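PDB 5L9S: ABC transporter, substrate binding protein (Mannopine) from Agrobacterium fabrum, which probably binds mannopine in the periplasm as the substrate-binding component of an ABC transporter. Local coordinates for residues R4-T9 with T58-L63; E20-P25 with L251-F256; K47-V52 with F75-D80; A104-T109 with D236-V241. All blocks are in the same frame, centred on the assembly; numbering follows the deposited sequence.

Interaction 1. Residues R4-T9 with T58-L63; sequences RVVIAT and TWDLYL
Trp-59 and Asp-60 reach Ala-8 and Val-6 because both hold CG anti to the carbonyl carbon (chi1 -57° and -64°). The first torsion lays a face of the indole against Ala-8, and the second swings the carboxylate back to the backbone of Val-6. The segments form a parallel beta pair in the N-terminal part of a type II periplasmic binding fold. Strands 33-38 and 61-65 run parallel to strand 4-9 on its two sides, and helix 41-53 connects them in a beta-alpha-beta crossover. Ile-7 pairs with Leu-61 and Ala-8 with Tyr-62. Ala-8 N bonds to Leu-61 O at 2.9 Å, and Leu-63 N to Ala-8 O at 3.0 Å. Val-6 O accepts two donors. Leu-61 N comes in the carbonyl plane at 3.0 Å, while Asp-60 N is tilted from it at 2.9 Å. Asp-60 OD2 takes Val-6 N at 2.8 Å on its anti lone pair, in a fairly straight bond of 166°. Its OD1 takes Asn-246 N, so backbone N-H groups hold both oxygens and should fix the carboxylate's rotation. On the face of Ile-7 and Leu-61, Ile-7 CG1 lies 3.8 Å from Leu-61 CB, and helix 247-258 packs there. On the face of Ala-8, Val-6 CG2 approaches Trp-59 CD1 obliquely at 3.8 Å. Ala-8 CB sits over the six-membered ring toward its rim, 3.6 Å from Trp-59 CZ3.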
# COMPACT_ATOMS: atom_id res chain seq x y z
N ARG A 4 -27.70 7.59 7.09
CA ARG A 4 -26.74 6.49 7.10
C ARG A 4 -25.78 6.56 5.91
O ARG A 4 -25.98 7.37 4.99
CB ARG A 4 -27.44 5.12 7.18
CG ARG A 4 -28.47 4.85 6.09
CD ARG A 4 -29.22 3.55 6.29
NE ARG A 4 -29.15 2.70 5.10
CZ ARG A 4 -28.95 1.38 5.12
NH1 ARG A 4 -28.83 0.73 6.28
NH2 ARG A 4 -28.89 0.70 3.98
N VAL A 5 -24.68 5.76 5.98
CA VAL A 5 -23.64 5.59 4.96
C VAL A 5 -23.30 4.11 4.93
O VAL A 5 -23.03 3.53 5.98
CB VAL A 5 -22.32 6.38 5.20
CG1 VAL A 5 -21.45 6.35 3.96
CG2 VAL A 5 -22.56 7.81 5.63
N VAL A 6 -23.24 3.52 3.73
CA VAL A 6 -22.85 2.12 3.59
C VAL A 6 -21.46 2.04 2.93
O VAL A 6 -21.28 2.52 1.82
CB VAL A 6 -23.92 1.20 2.94
CG1 VAL A 6 -24.56 1.81 1.71
CG2 VAL A 6 -23.38 -0.21 2.67
N ILE A 7 -20.49 1.48 3.66
CA ILE A 7 -19.11 1.32 3.23
C ILE A 7 -18.71 -0.17 3.21
O ILE A 7 -19.03 -0.89 4.16
CB ILE A 7 -18.10 2.22 4.06
CG1 ILE A 7 -16.66 2.18 3.48
CG2 ILE A 7 -18.11 1.90 5.57
CD1 ILE A 7 -15.71 3.29 3.92
N ALA A 8 -17.99 -0.61 2.15
CA ALA A 8 -17.49 -1.98 2.05
C ALA A 8 -15.98 -2.03 2.30
O ALA A 8 -15.23 -1.21 1.77
CB ALA A 8 -17.84 -2.58 0.70
N THR A 9 -15.56 -3.00 3.13
CA THR A 9 -14.16 -3.24 3.51
C THR A 9 -13.90 -4.76 3.38
O THR A 9 -14.85 -5.51 3.09
CB THR A 9 -13.87 -2.74 4.97
OG1 THR A 9 -14.52 -3.57 5.93
CG2 THR A 9 -14.26 -1.28 5.20
N THR A 58 -26.60 -0.24 -3.70
CA THR A 58 -26.82 -0.42 -2.28
C THR A 58 -25.74 0.30 -1.48
O THR A 58 -26.05 0.94 -0.48
CB THR A 58 -26.98 -1.91 -1.94
OG1 THR A 58 -28.14 -2.40 -2.63
CG2 THR A 58 -27.15 -2.17 -0.44
N TRP A 59 -24.49 0.25 -1.97
CA TRP A 59 -23.28 0.78 -1.35
C TRP A 59 -22.96 2.22 -1.77
O TRP A 59 -23.24 2.61 -2.90
CB TRP A 59 -22.08 -0.12 -1.66
CG TRP A 59 -22.17 -1.56 -1.27
CD1 TRP A 59 -23.17 -2.18 -0.57
CD2 TRP A 59 -21.20 -2.57 -1.57
NE1 TRP A 59 -22.89 -3.52 -0.43
CE2 TRP A 59 -21.68 -3.79 -1.02
CE3 TRP A 59 -19.96 -2.57 -2.25
CZ2 TRP A 59 -20.98 -4.99 -1.15
CZ3 TRP A 59 -19.25 -3.76 -2.36
CH2 TRP A 59 -19.75 -4.94 -1.79
N ASP A 60 -22.37 3.00 -0.85
CA ASP A 60 -21.96 4.38 -1.06
C ASP A 60 -20.45 4.46 -1.28
O ASP A 60 -19.98 5.22 -2.14
CB ASP A 60 -22.33 5.23 0.17
CG ASP A 60 -23.81 5.34 0.43
OD1 ASP A 60 -24.50 6.00 -0.35
OD2 ASP A 60 -24.27 4.82 1.47
N LEU A 61 -19.69 3.72 -0.45
CA LEU A 61 -18.22 3.72 -0.46
C LEU A 61 -17.68 2.31 -0.37
O LEU A 61 -18.33 1.44 0.19
CB LEU A 61 -17.67 4.53 0.73
CG LEU A 61 -18.00 6.01 0.84
CD1 LEU A 61 -17.72 6.51 2.23
CD2 LEU A 61 -17.24 6.84 -0.18
N TYR A 62 -16.47 2.11 -0.89
CA TYR A 62 -15.71 0.87 -0.78
C TYR A 62 -14.21 1.14 -0.81
O TYR A 62 -13.78 2.17 -1.35
CB TYR A 62 -16.14 -0.22 -1.78
CG TYR A 62 -15.68 -0.03 -3.21
CD1 TYR A 62 -16.36 0.81 -4.08
CD2 TYR A 62 -14.59 -0.74 -3.71
CE1 TYR A 62 -15.95 0.97 -5.41
CE2 TYR A 62 -14.16 -0.59 -5.03
CZ TYR A 62 -14.86 0.26 -5.89
OH TYR A 62 -14.46 0.43 -7.19
N LEU A 63 -13.42 0.28 -0.17
CA LEU A 63 -11.97 0.42 -0.19
C LEU A 63 -11.38 -0.49 -1.27
O LEU A 63 -11.86 -1.59 -1.48
CB LEU A 63 -11.33 0.08 1.17
CG LEU A 63 -11.81 0.85 2.41
CD1 LEU A 63 -11.23 0.26 3.67
CD2 LEU A 63 -11.46 2.33 2.33

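Interaction 2. Residues E20-P25 with L251-F256; sequences EAWFEP and LKLIEF
Helix segments 20-25 and 251-256, which meet through Trp-22 and Leu-253, run roughly antiparallel, with axes 10.5 Å apart at closest approach and an angle of 137° between their directions. The first has a wider pi-type turn at 20-23 and a kink at Pro-25, whose nitrogen has no hydrogen to give to the preceding turn. Trp-22 bridges the gap. Its CG is anti to the backbone N (chi1 -180°), which carries the indole across to the other helix. Trp-22 NE1 donates to Leu-253 O at 2.9 Å. The acceptor lies nearly in the indole plane, but the donor stands well off the carbonyl plane, and the bond is bent to 153°. The buried indole N-H is thereby satisfied. Leu-253 CD1 packs tightly over the indole face at its nitrogen, 3.3 Å from Trp-22 NE1, and also meets the edge of Phe-23 at CD1, 4.1 Å away. Phe-23 CE1 covers part of the same face. Phe-256 slides past Trp-22 in the opposite direction. Its CD2 meets the indole edge at Trp-22 CD1, 3.7 Å away and in the indole plane. The far end of the ring reaches the kink, with Phe-256 CZ 3.9 Å from Pro-25 CB. The ring of Trp-257 also meets Trp-22. Both helices cover the sheet face that carries Ile-7 and Leu-61, and Phe-23 and Leu-253 both rest on Val-34 of strand 33-38.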
# COMPACT_ATOMS: atom_id res chain seq x y z
N GLU A 20 -13.50 1.76 15.35
CA GLU A 20 -13.05 2.39 16.58
C GLU A 20 -12.47 3.79 16.34
O GLU A 20 -12.72 4.69 17.13
CB GLU A 20 -11.99 1.52 17.26
CG GLU A 20 -12.50 0.17 17.77
CD GLU A 20 -11.46 -0.86 18.17
OE1 GLU A 20 -10.24 -0.61 17.99
OE2 GLU A 20 -11.87 -1.94 18.66
N ALA A 21 -11.68 3.96 15.26
CA ALA A 21 -10.99 5.21 14.98
C ALA A 21 -11.72 6.17 14.05
O ALA A 21 -11.49 7.37 14.14
CB ALA A 21 -9.61 4.91 14.42
N TRP A 22 -12.60 5.65 13.17
CA TRP A 22 -13.24 6.45 12.14
C TRP A 22 -14.77 6.44 12.14
O TRP A 22 -15.36 7.51 12.12
CB TRP A 22 -12.67 5.99 10.78
CG TRP A 22 -13.16 6.67 9.54
CD1 TRP A 22 -13.72 7.90 9.44
CD2 TRP A 22 -13.05 6.16 8.21
NE1 TRP A 22 -14.01 8.18 8.13
CE2 TRP A 22 -13.59 7.14 7.35
CE3 TRP A 22 -12.52 4.99 7.65
CZ2 TRP A 22 -13.64 6.96 5.96
CZ3 TRP A 22 -12.64 4.79 6.29
CH2 TRP A 22 -13.16 5.78 5.45
N PHE A 23 -15.41 5.26 12.15
CA PHE A 23 -16.87 5.16 12.04
C PHE A 23 -17.62 5.58 13.29
O PHE A 23 -18.49 6.44 13.17
CB PHE A 23 -17.31 3.76 11.58
CG PHE A 23 -16.61 3.32 10.31
CD1 PHE A 23 -16.24 4.25 9.33
CD2 PHE A 23 -16.36 1.97 10.07
CE1 PHE A 23 -15.60 3.84 8.17
CE2 PHE A 23 -15.72 1.57 8.90
CZ PHE A 23 -15.33 2.50 7.96
N GLU A 24 -17.30 5.00 14.46
CA GLU A 24 -17.97 5.39 15.70
C GLU A 24 -17.74 6.87 16.01
O GLU A 24 -18.75 7.56 16.19
CB GLU A 24 -17.64 4.46 16.88
CG GLU A 24 -18.44 3.17 16.83
CD GLU A 24 -17.97 1.99 17.66
OE1 GLU A 24 -16.90 2.08 18.32
OE2 GLU A 24 -18.67 0.95 17.64
N PRO A 25 -16.48 7.43 15.95
CA PRO A 25 -16.32 8.89 16.20
C PRO A 25 -17.16 9.77 15.27
O PRO A 25 -17.75 10.75 15.74
CB PRO A 25 -14.81 9.11 16.02
CG PRO A 25 -14.19 7.78 16.31
CD PRO A 25 -15.16 6.79 15.73
N LEU A 251 -19.45 11.58 1.43
CA LEU A 251 -18.38 12.57 1.29
C LEU A 251 -18.01 13.25 2.62
O LEU A 251 -16.88 13.72 2.79
CB LEU A 251 -18.72 13.60 0.20
CG LEU A 251 -18.74 13.08 -1.25
CD1 LEU A 251 -19.25 14.14 -2.17
CD2 LEU A 251 -17.36 12.62 -1.71
N LYS A 252 -18.96 13.30 3.57
CA LYS A 252 -18.78 13.85 4.92
C LYS A 252 -17.90 12.88 5.71
O LYS A 252 -17.10 13.31 6.54
CB LYS A 252 -20.14 14.00 5.63
CG LYS A 252 -20.97 15.20 5.21
CD LYS A 252 -22.08 15.40 6.23
CE LYS A 252 -23.27 16.16 5.69
NZ LYS A 252 -24.45 16.03 6.58
N LEU A 253 -18.09 11.56 5.45
CA LEU A 253 -17.33 10.48 6.07
C LEU A 253 -15.89 10.51 5.57
O LEU A 253 -14.97 10.29 6.37
CB LEU A 253 -18.01 9.11 5.84
CG LEU A 253 -17.33 7.88 6.46
CD1 LEU A 253 -17.30 7.96 7.96
CD2 LEU A 253 -18.01 6.63 6.04
N ILE A 254 -15.70 10.82 4.26
CA ILE A 254 -14.37 10.95 3.65
C ILE A 254 -13.64 12.17 4.24
O ILE A 254 -12.51 12.02 4.70
CB ILE A 254 -14.47 11.02 2.10
CG1 ILE A 254 -14.99 9.69 1.51
CG2 ILE A 254 -13.09 11.40 1.50
CD1 ILE A 254 -15.00 9.64 -0.04
N GLU A 255 -14.30 13.35 4.23
CA GLU A 255 -13.78 14.62 4.77
C GLU A 255 -13.37 14.44 6.23
O GLU A 255 -12.31 14.93 6.62
CB GLU A 255 -14.84 15.74 4.65
CG GLU A 255 -14.30 17.15 4.89
CD GLU A 255 -15.30 18.28 5.01
OE1 GLU A 255 -16.39 18.20 4.40
OE2 GLU A 255 -14.97 19.27 5.70
N PHE A 256 -14.21 13.70 7.01
CA PHE A 256 -13.96 13.38 8.42
C PHE A 256 -12.61 12.72 8.61
O PHE A 256 -11.89 13.08 9.52
CB PHE A 256 -15.07 12.49 9.03
CG PHE A 256 -14.95 12.28 10.53
CD1 PHE A 256 -15.42 13.24 11.42
CD2 PHE A 256 -14.35 11.14 11.05
CE1 PHE A 256 -15.28 13.06 12.80
CE2 PHE A 256 -14.22 10.96 12.43
CZ PHE A 256 -14.69 11.92 13.29

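Interaction 3. Residues K47-V52 with F75-D80; sequences KVTAMV and FAITED
No flat side chain takes part where Ile-77 meets Val-48, Thr-49 and Val-52; the aromatic rings stand at the border. Tyr-62 touches both Val-48 and Ile-77, and Trp-59 lies against Lys-47, Val-48 and Met-51. Within the contact the packing is aliphatic. Val-48 and Val-52 lie one helical turn apart and point their CB atoms toward Ile-77, and each crosses its side chain at about a right angle. Ile-77 CG1 sits between the backbone N and the carbonyl carbon (chi1 60°), and the chain then extends (chi2 168°). This sends the CD1 tip to the start of the helical segment, where it lies 3.7 Å from Val-48 CG1. It also touches Thr-49 OG1 at 3.6 Å. The other branch, Ile-77 CG2, packs 3.8 Å from Thr-49 CA. Further along the helix, Val-52 CG2 is 4.1 Å from Ile-77 CB and 3.6 Å from Ile-77 O. These contacts join helix 41-53, the connection of a beta-alpha-beta crossover, to Ile-77 of the short helix 72-77. Both lie on the sheet face that carries Ala-8 and Tyr-62. No hydrogen bond spans the two segments. The Thr-49 hydroxyl has its polar partner one turn back in its own helix, at Arg-45 O, and it meets Ile-77 only by packing. Thr-49 and Ala-76 mark the solvent side, whereas Val-48 is buried toward the sheet. Beyond Ile-77 the chain turns away from helix 41-53, and Glu-79 forms a salt bridge with Arg-247.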
# COMPACT_ATOMS: atom_id res chain seq x y z
N LYS A 47 -19.25 -6.79 -7.06
CA LYS A 47 -20.52 -6.38 -6.47
C LYS A 47 -20.85 -4.94 -6.86
O LYS A 47 -22.01 -4.63 -7.08
CB LYS A 47 -20.53 -6.56 -4.96
CG LYS A 47 -21.37 -7.73 -4.49
CD LYS A 47 -20.64 -8.59 -3.48
CE LYS A 47 -21.46 -9.80 -3.09
NZ LYS A 47 -20.60 -10.95 -2.69
N VAL A 48 -19.82 -4.06 -6.96
CA VAL A 48 -19.99 -2.66 -7.38
C VAL A 48 -20.39 -2.60 -8.85
O VAL A 48 -21.37 -1.93 -9.21
CB VAL A 48 -18.77 -1.77 -7.05
CG1 VAL A 48 -18.94 -0.36 -7.62
CG2 VAL A 48 -18.54 -1.70 -5.55
N THR A 49 -19.66 -3.35 -9.69
CA THR A 49 -19.95 -3.40 -11.12
C THR A 49 -21.43 -3.80 -11.36
O THR A 49 -22.16 -3.05 -12.00
CB THR A 49 -18.91 -4.29 -11.84
OG1 THR A 49 -17.60 -3.89 -11.45
CG2 THR A 49 -19.05 -4.23 -13.36
N ALA A 50 -21.86 -4.94 -10.77
CA ALA A 50 -23.22 -5.48 -10.90
C ALA A 50 -24.30 -4.48 -10.47
O ALA A 50 -25.33 -4.35 -11.13
CB ALA A 50 -23.35 -6.77 -10.10
N MET A 51 -24.04 -3.76 -9.37
CA MET A 51 -24.91 -2.72 -8.84
C MET A 51 -25.02 -1.55 -9.82
O MET A 51 -26.11 -1.02 -10.00
CB MET A 51 -24.32 -2.19 -7.54
CG MET A 51 -24.74 -2.97 -6.33
SD MET A 51 -23.78 -2.52 -4.87
CE MET A 51 -23.51 -0.77 -5.15
N VAL A 52 -23.87 -1.10 -10.39
CA VAL A 52 -23.80 0.01 -11.34
C VAL A 52 -24.55 -0.33 -12.65
O VAL A 52 -25.29 0.53 -13.12
CB VAL A 52 -22.34 0.50 -11.56
CG1 VAL A 52 -22.24 1.43 -12.78
CG2 VAL A 52 -21.81 1.20 -10.31
N PHE A 75 -12.79 3.74 -12.74
CA PHE A 75 -13.42 5.02 -13.11
C PHE A 75 -14.81 4.85 -13.74
O PHE A 75 -15.61 5.80 -13.73
CB PHE A 75 -12.51 5.83 -14.04
CG PHE A 75 -11.09 6.07 -13.59
CD1 PHE A 75 -10.77 6.25 -12.25
CD2 PHE A 75 -10.06 6.19 -14.53
CE1 PHE A 75 -9.46 6.51 -11.85
CE2 PHE A 75 -8.76 6.46 -14.13
CZ PHE A 75 -8.47 6.62 -12.80
N ALA A 76 -15.08 3.67 -14.31
CA ALA A 76 -16.36 3.36 -14.94
C ALA A 76 -17.46 3.08 -13.93
O ALA A 76 -18.63 3.32 -14.23
CB ALA A 76 -16.21 2.16 -15.86
N ILE A 77 -17.10 2.56 -12.73
CA ILE A 77 -18.03 2.18 -11.66
C ILE A 77 -17.99 3.14 -10.46
O ILE A 77 -18.77 2.99 -9.52
CB ILE A 77 -17.82 0.69 -11.23
CG1 ILE A 77 -16.38 0.43 -10.71
CG2 ILE A 77 -18.16 -0.25 -12.37
CD1 ILE A 77 -16.14 -0.91 -9.99
N THR A 78 -17.09 4.13 -10.48
CA THR A 78 -16.93 5.10 -9.39
C THR A 78 -17.08 6.52 -9.89
O THR A 78 -16.95 6.80 -11.09
CB THR A 78 -15.58 4.93 -8.61
OG1 THR A 78 -14.46 5.23 -9.45
CG2 THR A 78 -15.42 3.57 -7.94
N GLU A 79 -17.36 7.43 -8.95
CA GLU A 79 -17.49 8.85 -9.23
C GLU A 79 -16.12 9.50 -9.28
O GLU A 79 -15.21 9.07 -8.57
CB GLU A 79 -18.35 9.52 -8.16
CG GLU A 79 -19.51 10.29 -8.76
CD GLU A 79 -20.32 11.04 -7.72
OE1 GLU A 79 -20.03 12.24 -7.51
OE2 GLU A 79 -21.19 10.41 -7.09
N ASP A 80 -15.97 10.53 -10.12
CA ASP A 80 -14.73 11.30 -10.25
C ASP A 80 -14.69 12.28 -9.07
O ASP A 80 -15.53 13.19 -8.98
CB ASP A 80 -14.71 12.04 -11.60
CG ASP A 80 -13.39 12.67 -12.00
OD1 ASP A 80 -12.50 12.76 -11.14
OD2 ASP A 80 -13.28 13.12 -13.16

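Interaction 4. Residues A104-T109 with D236-V241; sequences AKLQST and DRIALV
Ala-104 and Ile-238 form the tight end of this antiparallel pair. Ile-238 N bonds to Ala-104 O at 2.7 Å, in the carbonyl plane, and Ala-104 N returns a bond to Ile-238 O at 3.1 Å. Next along, Leu-106 N reaches Asp-236 O at 3.0 Å, almost straight at 177°. On the buried side the Leu-106 and Ile-238 side chains cross at about a right angle, with Leu-106 CD1 3.8 Å from Ile-238 CD1, and Trp-22 touches both. The other end is looser. Leu-106 departs from extended geometry (psi -61°), consistent with a beta bulge, and Asp-236 is partly exposed. Its OD2 lies 3.9 Å from Gln-107 OE1, acceptor beside acceptor, and is hydrogen-bonded to Tyr-14 OH. These long strands run on between the two lobes, as the hinge strands do in type II binding proteins. On the face of Lys-105 and Arg-237, Lys-105 CD lies over the guanidinium, toward its rim. Lys-105 NZ stands 3.6 Å from Arg-237 NH1. Asp-97 O accepts from Arg-237 NH2. Glu-66 forms a salt bridge with Lys-105 and also touches Arg-237, so the two cations gather round one carboxylate, which probably balances their charge.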
# COMPACT_ATOMS: atom_id res chain seq x y z
N ALA A 104 -9.91 8.84 -2.15
CA ALA A 104 -9.08 9.46 -1.12
C ALA A 104 -8.18 8.41 -0.52
O ALA A 104 -8.62 7.28 -0.36
CB ALA A 104 -9.97 10.06 -0.04
N LYS A 105 -6.93 8.76 -0.16
CA LYS A 105 -6.02 7.81 0.47
C LYS A 105 -6.49 7.52 1.90
O LYS A 105 -6.77 8.45 2.67
CB LYS A 105 -4.57 8.32 0.48
CG LYS A 105 -3.52 7.19 0.55
CD LYS A 105 -2.91 6.83 -0.85
CE LYS A 105 -1.69 7.64 -1.21
NZ LYS A 105 -1.36 7.60 -2.66
N LEU A 106 -6.58 6.24 2.24
CA LEU A 106 -6.94 5.86 3.59
C LEU A 106 -5.64 5.66 4.34
O LEU A 106 -5.37 6.39 5.31
CB LEU A 106 -7.77 4.58 3.59
CG LEU A 106 -8.26 4.13 4.94
CD1 LEU A 106 -9.44 4.96 5.40
CD2 LEU A 106 -8.62 2.68 4.92
N GLN A 107 -4.81 4.72 3.89
CA GLN A 107 -3.54 4.39 4.54
C GLN A 107 -2.63 3.71 3.53
O GLN A 107 -3.13 3.14 2.56
CB GLN A 107 -3.76 3.50 5.78
CG GLN A 107 -4.65 2.28 5.57
CD GLN A 107 -4.07 1.08 4.86
OE1 GLN A 107 -4.82 0.16 4.51
NE2 GLN A 107 -2.75 1.01 4.63
N SER A 108 -1.31 3.70 3.78
CA SER A 108 -0.35 3.05 2.88
C SER A 108 0.57 2.07 3.61
O SER A 108 0.84 2.20 4.80
CB SER A 108 0.45 4.07 2.06
OG SER A 108 -0.34 4.81 1.15
N THR A 109 1.01 1.07 2.89
CA THR A 109 1.82 0.03 3.44
C THR A 109 3.12 0.01 2.66
O THR A 109 3.16 0.42 1.50
CB THR A 109 0.97 -1.26 3.51
OG1 THR A 109 0.17 -1.14 4.70
CG2 THR A 109 1.78 -2.52 3.65
N ASP A 236 -4.41 1.94 0.01
CA ASP A 236 -5.82 1.80 -0.32
C ASP A 236 -6.47 3.15 -0.45
O ASP A 236 -6.12 4.08 0.28
CB ASP A 236 -6.56 0.99 0.77
CG ASP A 236 -6.28 -0.52 0.81
OD1 ASP A 236 -5.39 -0.98 0.04
OD2 ASP A 236 -6.94 -1.22 1.60
N ARG A 237 -7.44 3.23 -1.33
CA ARG A 237 -8.24 4.43 -1.56
C ARG A 237 -9.70 4.20 -1.15
O ARG A 237 -10.18 3.08 -1.25
CB ARG A 237 -8.14 4.89 -3.03
CG ARG A 237 -6.70 5.05 -3.51
CD ARG A 237 -6.53 5.99 -4.68
NE ARG A 237 -6.60 7.35 -4.19
CZ ARG A 237 -5.58 8.19 -4.10
NH1 ARG A 237 -4.39 7.85 -4.57
NH2 ARG A 237 -5.75 9.39 -3.58
N ILE A 238 -10.39 5.26 -0.66
CA ILE A 238 -11.82 5.25 -0.31
C ILE A 238 -12.49 5.74 -1.58
O ILE A 238 -12.26 6.89 -1.96
CB ILE A 238 -12.20 6.16 0.91
CG1 ILE A 238 -11.17 6.09 2.07
CG2 ILE A 238 -13.66 5.87 1.39
CD1 ILE A 238 -11.04 7.39 2.91
N ALA A 239 -13.24 4.88 -2.27
CA ALA A 239 -13.91 5.27 -3.51
C ALA A 239 -15.42 5.43 -3.32
O ALA A 239 -16.03 4.71 -2.52
CB ALA A 239 -13.62 4.24 -4.60
N LEU A 240 -16.01 6.39 -4.04
CA LEU A 240 -17.44 6.71 -4.02
C LEU A 240 -18.12 6.02 -5.21
O LEU A 240 -17.75 6.27 -6.35
CB LEU A 240 -17.66 8.24 -4.06
CG LEU A 240 -19.11 8.78 -4.17
CD1 LEU A 240 -19.92 8.50 -2.91
CD2 LEU A 240 -19.09 10.28 -4.42
N VAL A 241 -19.04 5.07 -4.91
CA VAL A 241 -19.79 4.26 -5.87
C VAL A 241 -20.66 5.14 -6.75
O VAL A 241 -21.37 6.03 -6.24
CB VAL A 241 -20.61 3.14 -5.18
CG1 VAL A 241 -21.58 2.45 -6.15
CG2 VAL A 241 -19.69 2.12 -4.52

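From the N terminus, strand 4-9 opens interaction 1, and 20-25 and 47-52 open interactions 2 and 3 before 58-63 closes the first. Interaction 1 therefore crosses both. Interaction 3 closes soon after, at 75-80. Interaction 4 follows in series, from 104-109 to 236-241. The wide loop of interaction 2 ends last, at 251-256, and encloses interactions 3 and 4. Interactions 1 and 4 build one sheet, since strands 61-65 and 224-240 are neighbours; Tyr-62 O probably bonds to Ala-239 N. Interaction 2 packs helices on the face of Leu-61 and Ile-238. Interaction 3 joins helices on the face of Tyr-62.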